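Local coordinates for protein transcriptional regulator, LacI family (Corynebacterium glutamicum, PDB 3H5T) that activates the inositol phosphate synthase gene in an inositol-dependent manner, binding a palindromic promoter motif and very probably controlling genes for cell wall components and mycothiol, at residues D78-Y81 with A82-M86; C247-N251 with R252-F256; Q217-V220 with Q221-R224; D116-S119 with A120-V124; L284-L287 with K288-K292. All blocks are in the same frame, centred on the assembly; numbering follows the deposited sequence.

Contact 1: D78-Y81 with A82-M86; sequences DLTY and AFEDM
Y81 and D85, one turn apart, form the main side-chain pairing of this short helix. The methylene of D85 sits over the centre of the tyrosine ring: CB lies 3.8 Å from the Y81 ring centroid, a CH-pi contact. The D85 carboxylate continues alongside, its plane tilted 16° from the ring. Both residues carry CG anti to the backbone N (chi1 -158° for Y81, 179° for D85), which sends the two groups out side by side. Aspartate suits the site twice over. Its short side chain lets CB sit over the ring while the carboxylate stacks nearly parallel to it, and D85 also stands at the N-cap of helix 86-98, where its side chain caps a backbone N and OD2 is hydrogen-bonded to S88 OG.

The polar bonds between the segments are backbone ones. F83 N donates to T80 O at 2.8 Å and D85 N to Y81 O at 3.1 Å, while the bond from A82 N to L79 O is weak. The remaining contact is looser: E84 reaches back to T80, bringing OE1 to 3.6 Å from T80 CB.

Small A82 lets the turn lie close to the sheet, touching L75 of strand 70-75, L106 of strand 103-108 and L92 of helix 86-98; L79 and F83 also rest on L106.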
loop_
_atom_site.group_PDB
_atom_site.type_symbol
_atom_site.label_atom_id
_atom_site.label_comp_id
_atom_site.label_asym_id
_atom_site.label_seq_id
_atom_site.Cartn_x
_atom_site.Cartn_y
_atom_site.Cartn_z
ATOM N N ASP A 78 7.383 -11.340 3.993
ATOM C CA ASP A 78 7.229 -12.684 3.449
ATOM C C ASP A 78 6.459 -12.511 2.135
ATOM O O ASP A 78 5.577 -11.651 2.029
ATOM C CB ASP A 78 6.408 -13.573 4.391
ATOM C CG ASP A 78 7.206 -14.063 5.587
ATOM O OD1 ASP A 78 8.335 -14.570 5.379
ATOM O OD2 ASP A 78 6.699 -13.957 6.733
ATOM N N LEU A 79 6.795 -13.323 1.141
ATOM C CA LEU A 79 6.138 -13.266 -0.158
ATOM C C LEU A 79 4.613 -13.300 -0.065
ATOM O O LEU A 79 3.930 -12.816 -0.967
ATOM C CB LEU A 79 6.605 -14.432 -1.025
ATOM C CG LEU A 79 6.330 -14.284 -2.514
ATOM C CD1 LEU A 79 6.991 -13.010 -3.028
ATOM C CD2 LEU A 79 6.868 -15.500 -3.243
ATOM N N THR A 80 4.085 -13.874 1.022
ATOM C CA THR A 80 2.640 -13.973 1.223
ATOM C C THR A 80 2.007 -12.591 1.378
ATOM O O THR A 80 0.882 -12.354 0.948
ATOM C CB THR A 80 2.289 -14.829 2.475
ATOM O OG1 THR A 80 2.948 -14.296 3.630
ATOM C CG2 THR A 80 2.720 -16.284 2.278
ATOM N N TYR A 81 2.750 -11.682 1.995
ATOM C CA TYR A 81 2.313 -10.311 2.232
ATOM C C TYR A 81 1.758 -9.667 0.964
ATOM O O TYR A 81 0.758 -8.959 1.011
ATOM C CB TYR A 81 3.503 -9.496 2.722
ATOM C CG TYR A 81 3.174 -8.250 3.493
ATOM C CD1 TYR A 81 2.892 -8.305 4.860
ATOM C CD2 TYR A 81 3.160 -7.005 2.863
ATOM C CE1 TYR A 81 2.601 -7.152 5.580
ATOM C CE2 TYR A 81 2.871 -5.850 3.567
ATOM C CZ TYR A 81 2.589 -5.927 4.923
ATOM O OH TYR A 81 2.268 -4.778 5.611
ATOM N N ALA A 82 2.413 -9.904 -0.168
ATOM C CA ALA A 82 1.985 -9.331 -1.444
ATOM C C ALA A 82 0.608 -9.833 -1.899
ATOM O O ALA A 82 0.028 -9.305 -2.853
ATOM C CB ALA A 82 3.019 -9.631 -2.519
ATOM N N PHE A 83 0.087 -10.855 -1.223
ATOM C CA PHE A 83 -1.217 -11.402 -1.578
ATOM C C PHE A 83 -2.212 -11.448 -0.432
ATOM O O PHE A 83 -3.379 -11.740 -0.656
ATOM C CB PHE A 83 -1.072 -12.808 -2.154
ATOM C CG PHE A 83 -0.289 -12.852 -3.415
ATOM C CD1 PHE A 83 -0.749 -12.193 -4.551
ATOM C CD2 PHE A 83 0.946 -13.486 -3.459
ATOM C CE1 PHE A 83 0.021 -12.160 -5.711
ATOM C CE2 PHE A 83 1.710 -13.457 -4.603
ATOM C CZ PHE A 83 1.247 -12.790 -5.731
ATOM N N GLU A 84 -1.757 -11.167 0.785
ATOM C CA GLU A 84 -2.649 -11.201 1.936
ATOM C C GLU A 84 -2.861 -9.861 2.618
ATOM O O GLU A 84 -3.810 -9.703 3.385
ATOM C CB GLU A 84 -2.162 -12.241 2.934
ATOM C CG GLU A 84 -1.995 -13.582 2.269
ATOM C CD GLU A 84 -1.814 -14.716 3.245
ATOM O OE1 GLU A 84 -0.937 -14.631 4.145
ATOM O OE2 GLU A 84 -2.557 -15.706 3.092
ATOM N N ASP A 85 -1.982 -8.898 2.357
ATOM C CA ASP A 85 -2.152 -7.566 2.925
ATOM C C ASP A 85 -2.880 -6.806 1.813
ATOM O O ASP A 85 -2.271 -6.408 0.825
ATOM C CB ASP A 85 -0.805 -6.903 3.220
ATOM C CG ASP A 85 -0.966 -5.505 3.794
ATOM O OD1 ASP A 85 -1.474 -5.377 4.937
ATOM O OD2 ASP A 85 -0.604 -4.532 3.099
ATOM N N MET A 86 -4.185 -6.620 1.971
ATOM C CA MET A 86 -4.966 -5.964 0.936
ATOM C C MET A 86 -4.457 -4.599 0.434
ATOM O O MET A 86 -4.603 -4.286 -0.744
ATOM C CB MET A 86 -6.436 -5.882 1.370
ATOM C CG MET A 86 -7.136 -7.254 1.428
ATOM S SD MET A 86 -7.006 -8.270 -0.098
ATOM C CE MET A 86 -5.764 -9.474 0.381
#

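Contact 2: C247-N251 with R252-F256; sequences CWINN and RQHNF
N251 ND2 donates to N250 O at 2.9 Å, nearly straight at 162°, while N251 CB stands beside the H254 ring, 4.0 Å from H254 ND1. The acceptor is approached from above its carbonyl plane, yet lies in the plane of the N251 amide, which should help to hold that amide's rotation. Although N251 holds the N-cap position, its side chain is thus turned to the preceding carbonyl and makes no capping bond.

I249 supplies the apolar partner of H254. Its CB is 3.6 Å from H254 CD2, and the flat imidazole offers a face on which the branched I249 can rest CG2, offset toward the rim. With chi1 at -78°, H254 sets its CG beside its own backbone N, and the imidazole reaches back to the loop. C247 CB meets H254 CB at 4.1 Å. R252, extended from CG to NE, reaches E285 of helix 277-289 in a salt bridge.

This is the loop from strand 244-247 into helix 252-265, a beta-alpha connection of the periplasmic-binding-protein fold used by LacI-family regulators.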
loop_
_atom_site.group_PDB
_atom_site.type_symbol
_atom_site.label_atom_id
_atom_site.label_comp_id
_atom_site.label_asym_id
_atom_site.label_seq_id
_atom_site.Cartn_x
_atom_site.Cartn_y
_atom_site.Cartn_z
ATOM N N CYS A 247 3.268 -4.459 16.521
ATOM C CA CYS A 247 3.402 -5.863 16.172
ATOM C C CYS A 247 4.390 -5.888 15.013
ATOM O O CYS A 247 4.122 -5.373 13.924
ATOM C CB CYS A 247 2.050 -6.504 15.801
ATOM S SG CYS A 247 1.063 -5.759 14.495
ATOM N N TRP A 248 5.561 -6.453 15.273
ATOM C CA TRP A 248 6.618 -6.515 14.275
ATOM C C TRP A 248 6.151 -7.162 12.970
ATOM O O TRP A 248 6.489 -6.700 11.879
ATOM C CB TRP A 248 7.805 -7.276 14.846
ATOM C CG TRP A 248 9.090 -6.922 14.202
ATOM C CD1 TRP A 248 9.779 -5.760 14.347
ATOM C CD2 TRP A 248 9.860 -7.745 13.324
ATOM N NE1 TRP A 248 10.941 -5.807 13.615
ATOM C CE2 TRP A 248 11.014 -7.015 12.974
ATOM C CE3 TRP A 248 9.685 -9.032 12.794
ATOM C CZ2 TRP A 248 11.998 -7.528 12.119
ATOM C CZ3 TRP A 248 10.662 -9.544 11.941
ATOM C CH2 TRP A 248 11.805 -8.788 11.613
ATOM N N ILE A 249 5.385 -8.240 13.088
ATOM C CA ILE A 249 4.849 -8.925 11.922
ATOM C C ILE A 249 3.394 -8.492 11.769
ATOM O O ILE A 249 2.626 -8.528 12.726
ATOM C CB ILE A 249 4.934 -10.458 12.095
ATOM C CG1 ILE A 249 6.397 -10.885 12.068
ATOM C CG2 ILE A 249 4.138 -11.164 11.006
ATOM C CD1 ILE A 249 6.629 -12.291 12.525
ATOM N N ASN A 250 3.024 -8.056 10.569
ATOM C CA ASN A 250 1.653 -7.611 10.313
ATOM C C ASN A 250 0.797 -8.766 9.783
ATOM O O ASN A 250 0.766 -9.025 8.583
ATOM C CB ASN A 250 1.664 -6.434 9.321
ATOM C CG ASN A 250 0.302 -5.751 9.190
ATOM O OD1 ASN A 250 -0.386 -5.530 10.174
ATOM N ND2 ASN A 250 -0.070 -5.392 7.966
ATOM N N ASN A 251 0.123 -9.455 10.707
ATOM C CA ASN A 251 -0.761 -10.595 10.412
ATOM C C ASN A 251 -2.125 -10.377 11.032
ATOM O O ASN A 251 -2.311 -9.507 11.878
ATOM C CB ASN A 251 -0.241 -11.897 11.031
ATOM C CG ASN A 251 0.947 -12.440 10.324
ATOM O OD1 ASN A 251 1.431 -13.524 10.652
ATOM N ND2 ASN A 251 1.442 -11.696 9.346
ATOM N N ARG A 252 -3.072 -11.214 10.634
ATOM C CA ARG A 252 -4.412 -11.141 11.178
ATOM C C ARG A 252 -4.313 -11.576 12.641
ATOM O O ARG A 252 -4.985 -11.022 13.506
ATOM C CB ARG A 252 -5.347 -12.068 10.391
ATOM C CG ARG A 252 -6.794 -12.040 10.848
ATOM C CD ARG A 252 -7.676 -12.870 9.916
ATOM N NE ARG A 252 -9.027 -13.052 10.442
ATOM C CZ ARG A 252 -9.312 -13.725 11.553
ATOM N NH1 ARG A 252 -8.339 -14.284 12.262
ATOM N NH2 ARG A 252 -10.571 -13.845 11.955
ATOM N N GLN A 253 -3.444 -12.548 12.908
ATOM C CA GLN A 253 -3.243 -13.066 14.260
ATOM C C GLN A 253 -2.457 -12.125 15.173
ATOM O O GLN A 253 -2.753 -12.025 16.360
ATOM C CB GLN A 253 -2.539 -14.424 14.210
ATOM C CG GLN A 253 -2.359 -15.081 15.574
ATOM C CD GLN A 253 -3.686 -15.345 16.282
ATOM O OE1 GLN A 253 -4.627 -15.900 15.695
ATOM N NE2 GLN A 253 -3.763 -14.955 17.552
ATOM N N HIS A 254 -1.449 -11.452 14.633
ATOM C CA HIS A 254 -0.653 -10.518 15.422
ATOM C C HIS A 254 -1.429 -9.225 15.655
ATOM O O HIS A 254 -1.298 -8.607 16.713
ATOM C CB HIS A 254 0.666 -10.192 14.717
ATOM C CG HIS A 254 1.706 -11.264 14.836
ATOM N ND1 HIS A 254 1.429 -12.600 14.632
ATOM C CD2 HIS A 254 3.035 -11.191 15.086
ATOM C CE1 HIS A 254 2.541 -13.302 14.746
ATOM N NE2 HIS A 254 3.531 -12.471 15.020
ATOM N N ASN A 255 -2.225 -8.812 14.668
ATOM C CA ASN A 255 -3.019 -7.592 14.803
ATOM C C ASN A 255 -4.000 -7.771 15.954
ATOM O O ASN A 255 -4.290 -6.837 16.693
ATOM C CB ASN A 255 -3.812 -7.286 13.525
ATOM C CG ASN A 255 -2.925 -6.962 12.342
ATOM O OD1 ASN A 255 -1.815 -6.436 12.501
ATOM N ND2 ASN A 255 -3.413 -7.255 11.145
ATOM N N PHE A 256 -4.513 -8.991 16.082
ATOM C CA PHE A 256 -5.457 -9.349 17.135
ATOM C C PHE A 256 -4.752 -9.295 18.495
ATOM O O PHE A 256 -5.191 -8.605 19.415
ATOM C CB PHE A 256 -5.985 -10.764 16.887
ATOM C CG PHE A 256 -6.880 -11.276 17.972
ATOM C CD1 PHE A 256 -8.253 -11.079 17.910
ATOM C CD2 PHE A 256 -6.345 -11.959 19.064
ATOM C CE1 PHE A 256 -9.087 -11.556 18.926
ATOM C CE2 PHE A 256 -7.164 -12.438 20.082
ATOM C CZ PHE A 256 -8.537 -12.239 20.016
#

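Contact 3: Q217-V220 with Q221-R224; sequences QYQV and QRDR
V220, R222 and Q221 carry the start of helix 221-235, where the chain leaves an inverse gamma turn centred on Y218 and V220 takes the N-cap position. V220 has a positive phi of 92°, uncommon for a branched residue. Its CG1, anti to the backbone N (chi1 176°), runs out beside the side chain of R224. A valine side chain has no group to cap with; its carbonyl accepts from R224 N, the usual i to i+4 bond of the first turn.

R222 is bound more directly to the loop: its backbone N donates to Y218 O at 3.2 Å, in the carbonyl plane and almost perfectly straight at 178°. Its long chain bends at chi3, so that Q219 CG lies over one face of the guanidinium, 3.4 Å from R222 NH2. There NE also forms a salt bridge with D223 OD1 at 3.1 Å, with the carboxylate oxygen in the guanidinium plane.

Q221 is buried, and OE1 of its amide is satisfied by I197 N, while CB meets Y218 O. R224 is gripped by N173, T275 O and a cation-pi contact with F303, and V220 CG1 sits over the centre of its guanidinium, 3.4 Å from CZ.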
loop_
_atom_site.group_PDB
_atom_site.type_symbol
_atom_site.label_atom_id
_atom_site.label_comp_id
_atom_site.label_asym_id
_atom_site.label_seq_id
_atom_site.Cartn_x
_atom_site.Cartn_y
_atom_site.Cartn_z
ATOM N N GLN A 217 13.384 3.541 12.140
ATOM C CA GLN A 217 13.859 3.693 10.769
ATOM C C GLN A 217 12.725 3.462 9.770
ATOM O O GLN A 217 12.860 3.742 8.581
ATOM C CB GLN A 217 15.006 2.716 10.477
ATOM C CG GLN A 217 16.293 2.989 11.247
ATOM C CD GLN A 217 16.748 4.425 11.105
ATOM O OE1 GLN A 217 16.933 4.929 9.992
ATOM N NE2 GLN A 217 16.924 5.098 12.233
ATOM N N TYR A 218 11.609 2.932 10.245
ATOM C CA TYR A 218 10.489 2.721 9.352
ATOM C C TYR A 218 9.650 3.986 9.344
ATOM O O TYR A 218 8.718 4.138 10.129
ATOM C CB TYR A 218 9.648 1.511 9.786
ATOM C CG TYR A 218 10.185 0.171 9.301
ATOM C CD1 TYR A 218 9.910 -0.289 8.007
ATOM C CD2 TYR A 218 10.987 -0.625 10.130
ATOM C CE1 TYR A 218 10.422 -1.507 7.546
ATOM C CE2 TYR A 218 11.503 -1.838 9.685
ATOM C CZ TYR A 218 11.222 -2.276 8.391
ATOM O OH TYR A 218 11.757 -3.465 7.942
ATOM N N GLN A 219 10.017 4.917 8.469
ATOM C CA GLN A 219 9.272 6.163 8.322
ATOM C C GLN A 219 7.865 5.681 7.951
ATOM O O GLN A 219 7.692 4.514 7.620
ATOM C CB GLN A 219 9.898 6.986 7.192
ATOM C CG GLN A 219 11.390 7.251 7.389
ATOM C CD GLN A 219 12.108 7.638 6.097
ATOM O OE1 GLN A 219 13.276 8.029 6.117
ATOM N NE2 GLN A 219 11.413 7.525 4.973
ATOM N N VAL A 220 6.871 6.555 7.985
ATOM C CA VAL A 220 5.484 6.166 7.692
ATOM C C VAL A 220 4.923 5.808 9.062
ATOM O O VAL A 220 4.089 6.533 9.599
ATOM C CB VAL A 220 5.362 4.917 6.736
ATOM C CG1 VAL A 220 3.901 4.517 6.559
ATOM C CG2 VAL A 220 5.947 5.227 5.377
ATOM N N GLN A 221 5.405 4.710 9.637
ATOM C CA GLN A 221 4.960 4.309 10.962
ATOM C C GLN A 221 5.335 5.421 11.927
ATOM O O GLN A 221 4.484 5.970 12.613
ATOM C CB GLN A 221 5.645 3.019 11.390
ATOM C CG GLN A 221 5.272 1.842 10.539
ATOM C CD GLN A 221 3.786 1.734 10.378
ATOM O OE1 GLN A 221 3.063 1.597 11.359
ATOM N NE2 GLN A 221 3.313 1.808 9.137
ATOM N N ARG A 222 6.620 5.751 11.962
ATOM C CA ARG A 222 7.133 6.802 12.820
ATOM C C ARG A 222 6.411 8.113 12.548
ATOM O O ARG A 222 5.966 8.787 13.465
ATOM C CB ARG A 222 8.630 6.994 12.576
ATOM C CG ARG A 222 9.277 8.079 13.429
ATOM C CD ARG A 222 10.664 8.407 12.909
ATOM N NE ARG A 222 10.604 9.022 11.587
ATOM C CZ ARG A 222 11.651 9.195 10.785
ATOM N NH1 ARG A 222 12.861 8.796 11.158
ATOM N NH2 ARG A 222 11.487 9.771 9.606
ATOM N N ASP A 223 6.279 8.468 11.280
ATOM C CA ASP A 223 5.629 9.712 10.925
ATOM C C ASP A 223 4.125 9.747 11.155
ATOM O O ASP A 223 3.573 10.818 11.430
ATOM C CB ASP A 223 5.962 10.070 9.479
ATOM C CG ASP A 223 7.408 10.494 9.313
ATOM O OD1 ASP A 223 8.152 10.471 10.322
ATOM O OD2 ASP A 223 7.804 10.853 8.184
ATOM N N ARG A 224 3.448 8.607 11.043
ATOM C CA ARG A 224 2.005 8.608 11.280
ATOM C C ARG A 224 1.755 8.680 12.785
ATOM O O ARG A 224 0.746 9.233 13.237
ATOM C CB ARG A 224 1.338 7.369 10.669
ATOM C CG ARG A 224 1.190 7.449 9.148
ATOM C CD ARG A 224 0.560 6.194 8.540
ATOM N NE ARG A 224 0.716 6.211 7.086
ATOM C CZ ARG A 224 0.607 5.152 6.286
ATOM N NH1 ARG A 224 0.327 3.958 6.782
ATOM N NH2 ARG A 224 0.826 5.288 4.983
#

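Contact 4: D116-S119 with A120-V124; sequences DHVS and AQQLV
An aspartate N-cap starts helix 117-125, and the contact comprises this cap and the first turns behind it. A120 N donates to D116 O at 3.1 Å, nearly along the C=O axis, and begins the helical bonding that passes from the loop residue into the helix. The carboxylate of the same residue serves the first turn: D116 OD1 accepts from S119 N at 3.1 Å and from S119 OG at 2.7 Å. Two donors from one residue therefore hold a single oxygen, which should limit the carboxylate's rotation. D116 is short enough to fold back over the turn, and S119 places OG beside its own backbone N (chi1 -58°), where both can face the acid. A negative charge here would probably also interact favourably with the positive end of the helix dipole.

Further along, L123 N bonds to S119 O at 3.2 Å. The Q122 side chain runs beside V118, its OE1 4.2 Å from V118 CG2, on an exposed flank that tolerates a polar chain. Small A120, in contrast, is buried. An aspartate N-cap that accepts from the N3 backbone N is a classic opening for an alpha helix; here the N3 serine adds its hydroxyl, and H117, A120 and Q121 pack the helix against helix 142-150 in the alpha/beta domain.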
loop_
_atom_site.group_PDB
_atom_site.type_symbol
_atom_site.label_atom_id
_atom_site.label_comp_id
_atom_site.label_asym_id
_atom_site.label_seq_id
_atom_site.Cartn_x
_atom_site.Cartn_y
_atom_site.Cartn_z
ATOM N N ASP A 116 23.047 -8.797 6.707
ATOM C CA ASP A 116 24.209 -7.961 6.438
ATOM C C ASP A 116 24.293 -7.729 4.936
ATOM O O ASP A 116 23.559 -8.338 4.163
ATOM C CB ASP A 116 25.484 -8.628 6.943
ATOM C CG ASP A 116 25.570 -10.075 6.543
ATOM O OD1 ASP A 116 25.123 -10.403 5.424
ATOM O OD2 ASP A 116 26.094 -10.881 7.342
ATOM N N HIS A 117 25.200 -6.858 4.525
ATOM C CA HIS A 117 25.341 -6.520 3.119
ATOM C C HIS A 117 25.625 -7.672 2.162
ATOM O O HIS A 117 25.142 -7.663 1.037
ATOM C CB HIS A 117 26.382 -5.408 2.990
ATOM C CG HIS A 117 25.989 -4.162 3.725
ATOM N ND1 HIS A 117 25.121 -3.229 3.196
ATOM C CD2 HIS A 117 26.271 -3.742 4.981
ATOM C CE1 HIS A 117 24.887 -2.290 4.095
ATOM N NE2 HIS A 117 25.571 -2.579 5.188
ATOM N N VAL A 118 26.378 -8.678 2.591
ATOM C CA VAL A 118 26.651 -9.789 1.686
ATOM C C VAL A 118 25.375 -10.580 1.410
ATOM O O VAL A 118 25.175 -11.087 0.307
ATOM C CB VAL A 118 27.722 -10.754 2.243
ATOM C CG1 VAL A 118 27.224 -11.424 3.509
ATOM C CG2 VAL A 118 28.059 -11.799 1.189
ATOM N N SER A 119 24.509 -10.689 2.412
ATOM C CA SER A 119 23.257 -11.413 2.231
ATOM C C SER A 119 22.345 -10.631 1.288
ATOM O O SER A 119 21.788 -11.181 0.342
ATOM C CB SER A 119 22.552 -11.606 3.575
ATOM O OG SER A 119 23.377 -12.295 4.498
ATOM N N ALA A 120 22.211 -9.337 1.550
ATOM C CA ALA A 120 21.361 -8.471 0.744
ATOM C C ALA A 120 21.838 -8.368 -0.701
ATOM O O ALA A 120 21.035 -8.389 -1.630
ATOM C CB ALA A 120 21.298 -7.084 1.370
ATOM N N GLN A 121 23.150 -8.277 -0.880
ATOM C CA GLN A 121 23.738 -8.151 -2.206
ATOM C C GLN A 121 23.616 -9.410 -3.058
ATOM O O GLN A 121 23.560 -9.326 -4.282
ATOM C CB GLN A 121 25.194 -7.689 -2.071
ATOM C CG GLN A 121 25.280 -6.335 -1.348
ATOM C CD GLN A 121 26.697 -5.891 -1.006
ATOM O OE1 GLN A 121 27.554 -6.708 -0.638
ATOM N NE2 GLN A 121 26.943 -4.580 -1.102
ATOM N N GLN A 122 23.562 -10.576 -2.424
ATOM C CA GLN A 122 23.401 -11.820 -3.174
ATOM C C GLN A 122 21.946 -11.946 -3.615
ATOM O O GLN A 122 21.650 -12.446 -4.697
ATOM C CB GLN A 122 23.772 -13.027 -2.325
ATOM C CG GLN A 122 25.252 -13.189 -2.126
ATOM C CD GLN A 122 25.606 -14.524 -1.514
ATOM O OE1 GLN A 122 26.785 -14.848 -1.355
ATOM N NE2 GLN A 122 24.587 -15.310 -1.167
ATOM N N LEU A 123 21.034 -11.501 -2.764
ATOM C CA LEU A 123 19.628 -11.552 -3.109
ATOM C C LEU A 123 19.419 -10.639 -4.316
ATOM O O LEU A 123 18.900 -11.067 -5.350
ATOM C CB LEU A 123 18.765 -11.069 -1.932
ATOM C CG LEU A 123 17.267 -10.970 -2.253
ATOM C CD1 LEU A 123 16.780 -12.324 -2.763
ATOM C CD2 LEU A 123 16.473 -10.544 -1.017
ATOM N N VAL A 124 19.855 -9.386 -4.176
ATOM C CA VAL A 124 19.703 -8.380 -5.219
ATOM C C VAL A 124 20.421 -8.667 -6.527
ATOM O O VAL A 124 19.848 -8.438 -7.590
ATOM C CB VAL A 124 20.142 -6.993 -4.728
ATOM C CG1 VAL A 124 20.063 -5.986 -5.876
ATOM C CG2 VAL A 124 19.242 -6.551 -3.580
#

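Contact 5: L284-L287 with K288-K292; sequences LEYL and KSVGK
Y286 leans along its helix toward S289 and V290. From CB, the chain sets CG anti to the backbone N (chi1 168°), which turns the ring along the helix toward later residues. CD1 is then 3.6 Å from S289 OG. CE1 and CZ both come 3.8 Å from V290 CG1, and the hydroxyl OH ends 3.6 Å from that same methyl. V290 crosses the ring at a slant, and its branched CB lets one methyl meet the tyrosine while the other, CG2, turns to the backbone of L287.

The Y286 carbonyl is doubly used. S289 OG donates to Y286 O at 2.6 Å, in the carbonyl plane and on a lone pair, and S289 N reaches the same oxygen at 2.9 Å from above the plane. Serine suits a turn where the chain is leaving the helix, because its hydroxyl can fold back onto an earlier carbonyl. G291, with phi 79°, reverses the chain. K292 N to L287 O and G291 N to K288 O then give the bonding pattern of a Schellman motif, though both bonds are weak.

The turn closes the helix of the beta-alpha-beta unit formed by strand 271-274, helix 277-289 and strand 299-302. Y286 packs on K260 and L263, and S289 on F256, of helix 252-265.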
loop_
_atom_site.group_PDB
_atom_site.type_symbol
_atom_site.label_atom_id
_atom_site.label_comp_id
_atom_site.label_asym_id
_atom_site.label_seq_id
_atom_site.Cartn_x
_atom_site.Cartn_y
_atom_site.Cartn_z
ATOM N N LEU A 284 -11.183 -4.744 15.986
ATOM C CA LEU A 284 -12.599 -5.085 15.842
ATOM C C LEU A 284 -12.793 -6.569 16.121
ATOM O O LEU A 284 -13.754 -6.966 16.783
ATOM C CB LEU A 284 -13.093 -4.735 14.435
ATOM C CG LEU A 284 -13.113 -3.234 14.114
ATOM C CD1 LEU A 284 -13.373 -2.999 12.625
ATOM C CD2 LEU A 284 -14.171 -2.564 14.963
ATOM N N GLU A 285 -11.869 -7.384 15.624
ATOM C CA GLU A 285 -11.943 -8.814 15.844
ATOM C C GLU A 285 -11.730 -9.080 17.327
ATOM O O GLU A 285 -12.220 -10.077 17.855
ATOM C CB GLU A 285 -10.878 -9.541 15.024
ATOM C CG GLU A 285 -11.070 -11.054 14.975
ATOM C CD GLU A 285 -10.040 -11.747 14.099
ATOM O OE1 GLU A 285 -9.792 -11.265 12.968
ATOM O OE2 GLU A 285 -9.486 -12.779 14.536
ATOM N N TYR A 286 -11.001 -8.191 18.005
ATOM C CA TYR A 286 -10.768 -8.367 19.438
ATOM C C TYR A 286 -11.976 -7.917 20.249
ATOM O O TYR A 286 -12.413 -8.628 21.149
ATOM C CB TYR A 286 -9.545 -7.592 19.941
ATOM C CG TYR A 286 -9.529 -7.570 21.451
ATOM C CD1 TYR A 286 -9.356 -8.748 22.176
ATOM C CD2 TYR A 286 -9.824 -6.403 22.156
ATOM C CE1 TYR A 286 -9.489 -8.771 23.564
ATOM C CE2 TYR A 286 -9.960 -6.416 23.550
ATOM C CZ TYR A 286 -9.793 -7.605 24.239
ATOM O OH TYR A 286 -9.945 -7.636 25.599
ATOM N N LEU A 287 -12.493 -6.728 19.955
ATOM C CA LEU A 287 -13.667 -6.232 20.665
ATOM C C LEU A 287 -14.762 -7.296 20.569
ATOM O O LEU A 287 -15.439 -7.611 21.553
ATOM C CB LEU A 287 -14.170 -4.932 20.039
ATOM C CG LEU A 287 -13.374 -3.648 20.267
ATOM C CD1 LEU A 287 -14.079 -2.491 19.560
ATOM C CD2 LEU A 287 -13.248 -3.362 21.755
ATOM N N LYS A 288 -14.906 -7.858 19.372
ATOM C CA LYS A 288 -15.901 -8.884 19.100
ATOM C C LYS A 288 -15.765 -10.142 19.964
ATOM O O LYS A 288 -16.763 -10.777 20.303
ATOM C CB LYS A 288 -15.838 -9.267 17.621
ATOM C CG LYS A 288 -16.840 -10.324 17.205
ATOM C CD LYS A 288 -16.952 -10.402 15.691
ATOM C CE LYS A 288 -17.988 -11.431 15.274
ATOM N NZ LYS A 288 -17.985 -11.663 13.800
ATOM N N SER A 289 -14.535 -10.501 20.319
ATOM C CA SER A 289 -14.298 -11.697 21.125
ATOM C C SER A 289 -14.709 -11.512 22.583
ATOM O O SER A 289 -14.875 -12.486 23.314
ATOM C CB SER A 289 -12.819 -12.114 21.047
ATOM O OG SER A 289 -11.952 -11.136 21.605
ATOM N N VAL A 290 -14.878 -10.261 22.996
ATOM C CA VAL A 290 -15.258 -9.957 24.367
ATOM C C VAL A 290 -16.647 -9.331 24.452
ATOM O O VAL A 290 -16.993 -8.698 25.449
ATOM C CB VAL A 290 -14.219 -9.020 25.039
ATOM C CG1 VAL A 290 -12.875 -9.718 25.104
ATOM C CG2 VAL A 290 -14.102 -7.703 24.270
ATOM N N GLY A 291 -17.435 -9.507 23.394
ATOM C CA GLY A 291 -18.793 -8.989 23.378
ATOM C C GLY A 291 -18.976 -7.513 23.083
ATOM O O GLY A 291 -20.109 -7.052 22.922
ATOM N N LYS A 292 -17.878 -6.766 23.010
ATOM C CA LYS A 292 -17.954 -5.337 22.735
ATOM C C LYS A 292 -17.890 -5.074 21.229
ATOM O O LYS A 292 -17.673 -5.993 20.439
ATOM C CB LYS A 292 -16.810 -4.608 23.442
ATOM C CG LYS A 292 -16.716 -4.856 24.950
ATOM C CD LYS A 292 -15.505 -4.132 25.534
ATOM C CE LYS A 292 -15.326 -4.391 27.028
ATOM N NZ LYS A 292 -14.996 -5.815 27.337
#

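Along the chain the order is contact 1, contact 4, contact 3, contact 2 and contact 5. Contacts 1 and 4 belong to the part built round the seven-stranded sheet, their centres about 22 Å apart; contacts 2, 3 and 5 belong to that of the five-stranded sheet. Contacts 2 and 5 join neighbouring helices 252-265 and 277-289, where the F256 ring packs on E285, Y286 and S289. Contacts 1 and 2 meet across the two parts, where N250 touches Y81 and D85. In LacI-family proteins the effector cleft lies between such halves, so this bridge probably borders it. Contacts 4 and 5, with centres about 43 Å apart, are the most widely separated pair.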